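Local coordinates for protein PA_0080 (Pseudomonas aeruginosa, PDB 3ZHN) that is the type VI secretion lipoprotein TssJ1, which probably sits at the outer membrane and helps hold the secretion machine's membrane complex there, at residues A[35-40]-A[144-149]; A[116-121]-A[149-154]. All blocks are in the same frame, centred on the assembly; numbering follows the deposited sequence.

Contact 1 (A[35-40]-A[144-149]); sequences IWLHAA and ITLGAQ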
loop_
_atom_site.group_PDB
_atom_site.type_symbol
_atom_site.label_atom_id
_atom_site.label_comp_id
_atom_site.label_asym_id
_atom_site.label_seq_id
_atom_site.Cartn_x
_atom_site.Cartn_y
_atom_site.Cartn_z
ATOM N N ILE A 35 4.751 4.654 -8.545
ATOM C CA ILE A 35 5.067 4.631 -7.153
ATOM C C ILE A 35 6.518 4.267 -6.973
ATOM O O ILE A 35 6.969 3.193 -7.465
ATOM C CB ILE A 35 4.223 3.596 -6.388
ATOM C CG1 ILE A 35 2.729 4.015 -6.386
ATOM C CG2 ILE A 35 4.725 3.411 -4.931
ATOM C CD1 ILE A 35 1.808 2.896 -5.947
ATOM N N TRP A 36 7.196 5.138 -6.231
ATOM C CA TRP A 36 8.523 4.830 -5.737
ATOM C C TRP A 36 8.387 4.393 -4.297
ATOM O O TRP A 36 7.947 5.187 -3.417
ATOM C CB TRP A 36 9.462 6.014 -5.819
ATOM C CG TRP A 36 9.894 6.327 -7.193
ATOM C CD1 TRP A 36 11.069 5.918 -7.838
ATOM C CD2 TRP A 36 9.203 7.164 -8.123
ATOM N NE1 TRP A 36 11.135 6.469 -9.084
ATOM C CE2 TRP A 36 9.984 7.192 -9.300
ATOM C CE3 TRP A 36 7.988 7.866 -8.091
ATOM C CZ2 TRP A 36 9.626 7.926 -10.410
ATOM C CZ3 TRP A 36 7.640 8.607 -9.219
ATOM C CH2 TRP A 36 8.460 8.627 -10.356
ATOM N N LEU A 37 8.786 3.147 -4.035
ATOM C CA LEU A 37 8.698 2.542 -2.692
ATOM C C LEU A 37 10.064 2.638 -2.039
ATOM O O LEU A 37 11.043 2.185 -2.615
ATOM C CB LEU A 37 8.321 1.046 -2.787
ATOM C CG LEU A 37 6.975 0.574 -3.380
ATOM C CD1 LEU A 37 6.974 -0.939 -3.494
ATOM C CD2 LEU A 37 5.866 1.033 -2.459
ATOM N N HIS A 38 10.129 3.205 -0.825
ATOM C CA HIS A 38 11.354 3.395 -0.123
ATOM C C HIS A 38 11.230 2.683 1.202
ATOM O O HIS A 38 10.480 3.113 2.079
ATOM C CB HIS A 38 11.592 4.907 0.159
ATOM C CG HIS A 38 11.415 5.774 -1.012
ATOM N ND1 HIS A 38 12.302 5.828 -2.076
ATOM C CD2 HIS A 38 10.431 6.652 -1.290
ATOM C CE1 HIS A 38 11.857 6.691 -2.966
ATOM N NE2 HIS A 38 10.709 7.180 -2.536
ATOM N N ALA A 39 11.938 1.559 1.335
ATOM C CA ALA A 39 11.924 0.822 2.585
ATOM C C ALA A 39 13.023 1.377 3.460
ATOM O O ALA A 39 14.202 1.325 3.093
ATOM C CB ALA A 39 12.113 -0.670 2.333
ATOM N N ALA A 40 12.654 1.890 4.665
ATOM C CA ALA A 40 13.645 2.579 5.474
ATOM C C ALA A 40 14.722 1.615 6.008
ATOM O O ALA A 40 14.473 0.421 6.120
ATOM C CB ALA A 40 12.945 3.323 6.633
ATOM N N ILE A 144 6.271 6.445 -1.625
ATOM C CA ILE A 144 5.687 5.732 -0.495
ATOM C C ILE A 144 6.851 5.191 0.345
ATOM O O ILE A 144 7.645 4.375 -0.141
ATOM C CB ILE A 144 4.711 4.657 -0.929
ATOM C CG1 ILE A 144 3.542 5.326 -1.682
ATOM C CG2 ILE A 144 4.180 3.894 0.279
ATOM C CD1 ILE A 144 2.433 4.461 -2.148
ATOM N N THR A 145 6.953 5.637 1.608
ATOM C CA THR A 145 7.984 5.219 2.536
ATOM C C THR A 145 7.390 4.186 3.466
ATOM O O THR A 145 6.339 4.431 4.073
ATOM C CB THR A 145 8.635 6.441 3.259
ATOM O OG1 THR A 145 9.151 7.292 2.232
ATOM C CG2 THR A 145 9.792 5.970 4.173
ATOM N N LEU A 146 8.096 3.070 3.618
ATOM C CA LEU A 146 7.802 2.096 4.638
ATOM C C LEU A 146 8.796 2.320 5.788
ATOM O O LEU A 146 9.970 1.969 5.679
ATOM C CB LEU A 146 7.908 0.697 4.111
ATOM C CG LEU A 146 6.982 0.422 2.892
ATOM C CD1 LEU A 146 5.541 0.739 3.131
ATOM C CD2 LEU A 146 7.522 0.950 1.571
ATOM N N GLY A 147 8.308 2.973 6.840
ATOM C CA GLY A 147 9.144 3.270 8.009
ATOM C C GLY A 147 9.243 2.166 9.055
ATOM O O GLY A 147 8.854 1.013 8.794
ATOM N N ALA A 148 9.850 2.489 10.178
ATOM C CA ALA A 148 9.928 1.516 11.240
ATOM C C ALA A 148 8.505 1.022 11.597
ATOM O O ALA A 148 8.353 -0.190 11.933
ATOM C CB ALA A 148 10.537 2.124 12.461
ATOM N N GLN A 149 7.530 1.934 11.589
ATOM C CA GLN A 149 6.179 1.590 12.052
ATOM C C GLN A 149 5.027 2.285 11.332
ATOM O O GLN A 149 3.911 2.277 11.844
ATOM C CB GLN A 149 5.994 1.807 13.613
ATOM C CG GLN A 149 6.095 3.197 14.047
ATOM C CD GLN A 149 6.270 3.397 15.526
ATOM O OE1 GLN A 149 6.817 2.586 16.208
ATOM N NE2 GLN A 149 5.782 4.506 15.999
#
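I144 lays the end of its side chain over the branch methyl of I35, with CD1 of I144 3.8 Å from CG2 of I35. The two isoleucines cross at an angle, and in I144 the reach comes from CG1 standing anti to the carbonyl carbon (chi1 -62°) with CD1 extended beyond it. On the same face L37 lies beside I144, pointing the same way, and its CD2 comes within 4.1 Å of CB of I144; the CD2 methyls of L37 and L146 approach more loosely. I144 and L146 also touch I151 of strand 151-155, so this apolar face continues onto the next strand.

The backbones form a parallel pair inside a mixed sheet, one half of the beta sandwich of TssJ proteins. The bridges L37-I144, H38-T145 and A39-L146 set the register, and the strand axes diverge by 20°. Four backbone N-H...O hydrogen bonds join the segments: N of I144 to O of W36 (2.8 Å), N of H38 to O of I144 (2.8 Å), N of L146 to O of H38, and N of A40 to O of L146. The first is nearly straight, with 173° at the hydrogen. The carbonyls of I144 and H38 each take a second, softer contact from a CA-H group, that of L37 to O of I144 and that of T145 to O of H38.

H38 and T145 share the other face. The imidazole carbon CD2 of H38 packs obliquely against OG1 of T145 at 3.8 Å. Both ring nitrogens are engaged beyond the pair: ND1 bonds to E100 on strand 100-107 and NE2 to D143, which fixes the ring's rotation. Just past the end of strand 31-39, CB of A40 sits 3.4 Å from O of L146 and 4.0 Å from CA of G147.

Contact 2 (A[116-121]-A[149-154]); sequences FVAAYR and QAIGIV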
loop_
_atom_site.group_PDB
_atom_site.type_symbol
_atom_site.label_atom_id
_atom_site.label_comp_id
_atom_site.label_asym_id
_atom_site.label_seq_id
_atom_site.Cartn_x
_atom_site.Cartn_y
_atom_site.Cartn_z
ATOM N N PHE A 116 -3.379 0.099 0.895
ATOM C CA PHE A 116 -2.097 -0.442 1.305
ATOM C C PHE A 116 -2.255 -1.082 2.673
ATOM O O PHE A 116 -2.791 -0.433 3.575
ATOM C CB PHE A 116 -0.996 0.591 1.355
ATOM C CG PHE A 116 -0.812 1.321 0.051
ATOM C CD1 PHE A 116 -1.588 2.425 -0.251
ATOM C CD2 PHE A 116 0.140 0.893 -0.879
ATOM C CE1 PHE A 116 -1.456 3.058 -1.475
ATOM C CE2 PHE A 116 0.265 1.486 -2.108
ATOM C CZ PHE A 116 -0.521 2.567 -2.384
ATOM N N VAL A 117 -1.732 -2.325 2.835
ATOM C CA VAL A 117 -1.652 -3.030 4.094
ATOM C C VAL A 117 -0.203 -3.546 4.246
ATOM O O VAL A 117 0.307 -4.242 3.359
ATOM C CB VAL A 117 -2.606 -4.210 4.186
ATOM C CG1 VAL A 117 -2.402 -5.062 5.428
ATOM C CG2 VAL A 117 -4.043 -3.749 4.147
ATOM N N ALA A 118 0.440 -3.146 5.345
ATOM C CA ALA A 118 1.806 -3.585 5.655
ATOM C C ALA A 118 1.750 -4.460 6.906
ATOM O O ALA A 118 1.168 -4.085 7.923
ATOM C CB ALA A 118 2.631 -2.379 5.944
ATOM N N ALA A 119 2.428 -5.592 6.833
ATOM C CA ALA A 119 2.443 -6.563 7.893
ATOM C C ALA A 119 3.482 -6.229 8.935
ATOM O O ALA A 119 4.445 -6.984 9.169
ATOM C CB ALA A 119 2.710 -7.932 7.307
ATOM N N TYR A 120 3.281 -5.077 9.574
ATOM C CA TYR A 120 4.146 -4.679 10.693
ATOM C C TYR A 120 4.015 -5.691 11.875
ATOM O O TYR A 120 2.927 -6.197 12.149
ATOM C CB TYR A 120 3.861 -3.224 11.164
ATOM C CG TYR A 120 4.462 -2.191 10.278
ATOM C CD1 TYR A 120 5.814 -2.035 10.253
ATOM C CD2 TYR A 120 3.722 -1.472 9.370
ATOM C CE1 TYR A 120 6.435 -1.107 9.434
ATOM C CE2 TYR A 120 4.334 -0.534 8.540
ATOM C CZ TYR A 120 5.698 -0.337 8.591
ATOM O OH TYR A 120 6.302 0.580 7.745
ATOM N N ARG A 121 5.152 -5.901 12.543
ATOM C CA ARG A 121 5.231 -6.857 13.668
ATOM C C ARG A 121 4.261 -6.564 14.822
ATOM O O ARG A 121 3.653 -7.485 15.361
ATOM C CB ARG A 121 6.644 -6.943 14.168
ATOM C CG ARG A 121 6.888 -7.986 15.241
ATOM C CD ARG A 121 8.332 -8.051 15.734
ATOM N NE ARG A 121 8.822 -6.760 16.157
ATOM C CZ ARG A 121 8.591 -6.236 17.373
ATOM N NH1 ARG A 121 7.907 -6.898 18.277
ATOM N NH2 ARG A 121 9.058 -5.023 17.677
ATOM N N GLN A 149 7.530 1.934 11.589
ATOM C CA GLN A 149 6.179 1.590 12.052
ATOM C C GLN A 149 5.027 2.285 11.332
ATOM O O GLN A 149 3.911 2.277 11.844
ATOM C CB GLN A 149 5.994 1.807 13.613
ATOM C CG GLN A 149 6.095 3.197 14.047
ATOM C CD GLN A 149 6.270 3.397 15.526
ATOM O OE1 GLN A 149 6.817 2.586 16.208
ATOM N NE2 GLN A 149 5.782 4.506 15.999
ATOM N N ALA A 150 5.253 2.791 10.119
ATOM C CA ALA A 150 4.228 3.494 9.423
ATOM C C ALA A 150 4.513 3.552 7.915
ATOM O O ALA A 150 5.670 3.753 7.486
ATOM C CB ALA A 150 4.100 4.920 9.966
ATOM N N ILE A 151 3.431 3.440 7.171
ATOM C CA ILE A 151 3.374 3.760 5.753
ATOM C C ILE A 151 3.145 5.255 5.636
ATOM O O ILE A 151 2.183 5.757 6.194
ATOM C CB ILE A 151 2.222 3.066 5.009
ATOM C CG1 ILE A 151 2.222 1.557 5.251
ATOM C CG2 ILE A 151 2.276 3.441 3.549
ATOM C CD1 ILE A 151 0.959 0.905 4.819
ATOM N N GLY A 152 4.009 5.946 4.903
ATOM C CA GLY A 152 3.935 7.344 4.594
ATOM C C GLY A 152 3.854 7.570 3.078
ATOM O O GLY A 152 4.687 7.109 2.309
ATOM N N ILE A 153 2.853 8.349 2.656
ATOM C CA ILE A 153 2.686 8.647 1.260
ATOM C C ILE A 153 2.825 10.158 1.015
ATOM O O ILE A 153 2.227 10.996 1.741
ATOM C CB ILE A 153 1.271 8.210 0.806
ATOM C CG1 ILE A 153 0.952 6.752 1.144
ATOM C CG2 ILE A 153 1.016 8.574 -0.669
ATOM C CD1 ILE A 153 -0.485 6.341 0.783
ATOM N N VAL A 154 3.585 10.480 -0.026
ATOM C CA VAL A 154 3.864 11.862 -0.434
ATOM C C VAL A 154 3.694 11.961 -1.973
ATOM O O VAL A 154 4.157 11.103 -2.704
ATOM C CB VAL A 154 5.297 12.349 -0.031
ATOM C CG1 VAL A 154 5.535 13.788 -0.446
ATOM C CG2 VAL A 154 5.552 12.260 1.477
#
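Across the core of a beta sandwich, the ring of Y120 packs on the backbone at Q149 and A150, its CZ 3.5 Å from N of A150, while F116 meets I151 and I153, and A118 meets I151. The two strands belong to different sheets: their axes come no closer than 9.4 Å, with N-to-C directions 146° apart, so side chains fill the gap between them.

In this first shell CD1 of I151 is the central atom, reaching CB of A118 at 3.9 Å and CB of F116 at 4.0 Å. It gets there because CG1 is anti to the carbonyl carbon (chi1 -52°) and the chain continues extended through chi2 (167°). Further along the strand, I153 uses the same extended shape to bring its CD1 to CE1 of F116 at 4.1 Å, crossing the phenyl group obliquely. At the other end of the contact CA of Q149 stands over one face of the Y120 ring, 4.0 Å from the centroid and near the ring normal, a CH-pi contact.

The second shell holds these groups in place. Y120 rests on L146 of strand 139-146. A118 is backed by L54 and L56 of strand 54-61, and the backbones of F116 and A118 pair with Q130 and W128. An inverse gamma turn centred on A119, with a weak bond from N of Y120 to O of A118, lies just ahead of the tyrosine. The hydroxyl of Y120 hydrogen-bonds to O of G147, just before 149-154, while O of A150 lies 3.2 Å from that same OH.

Overall arrangement
The two contacts have centres about 7 Å apart and share Q149, and their segments alternate along the chain: 35-40, 116-121, 144-149, 149-154. Contact 1 lies within the mixed sheet, between strands 31-39 and 139-146. Contact 2 goes from strand 151-155, the next strand of that sheet, across the sandwich to strand 113-118 of the antiparallel sheet. The turn between strands 139-146 and 151-155 therefore links in-sheet pairing to sheet-on-sheet packing. Direct joins include N of T145 to O of G152, 2.8 Å, probably a hydrogen bond, and CD1 of I144 packed 3.5 Å from CZ of F116. Contact 2 alone of the two spans the sheets.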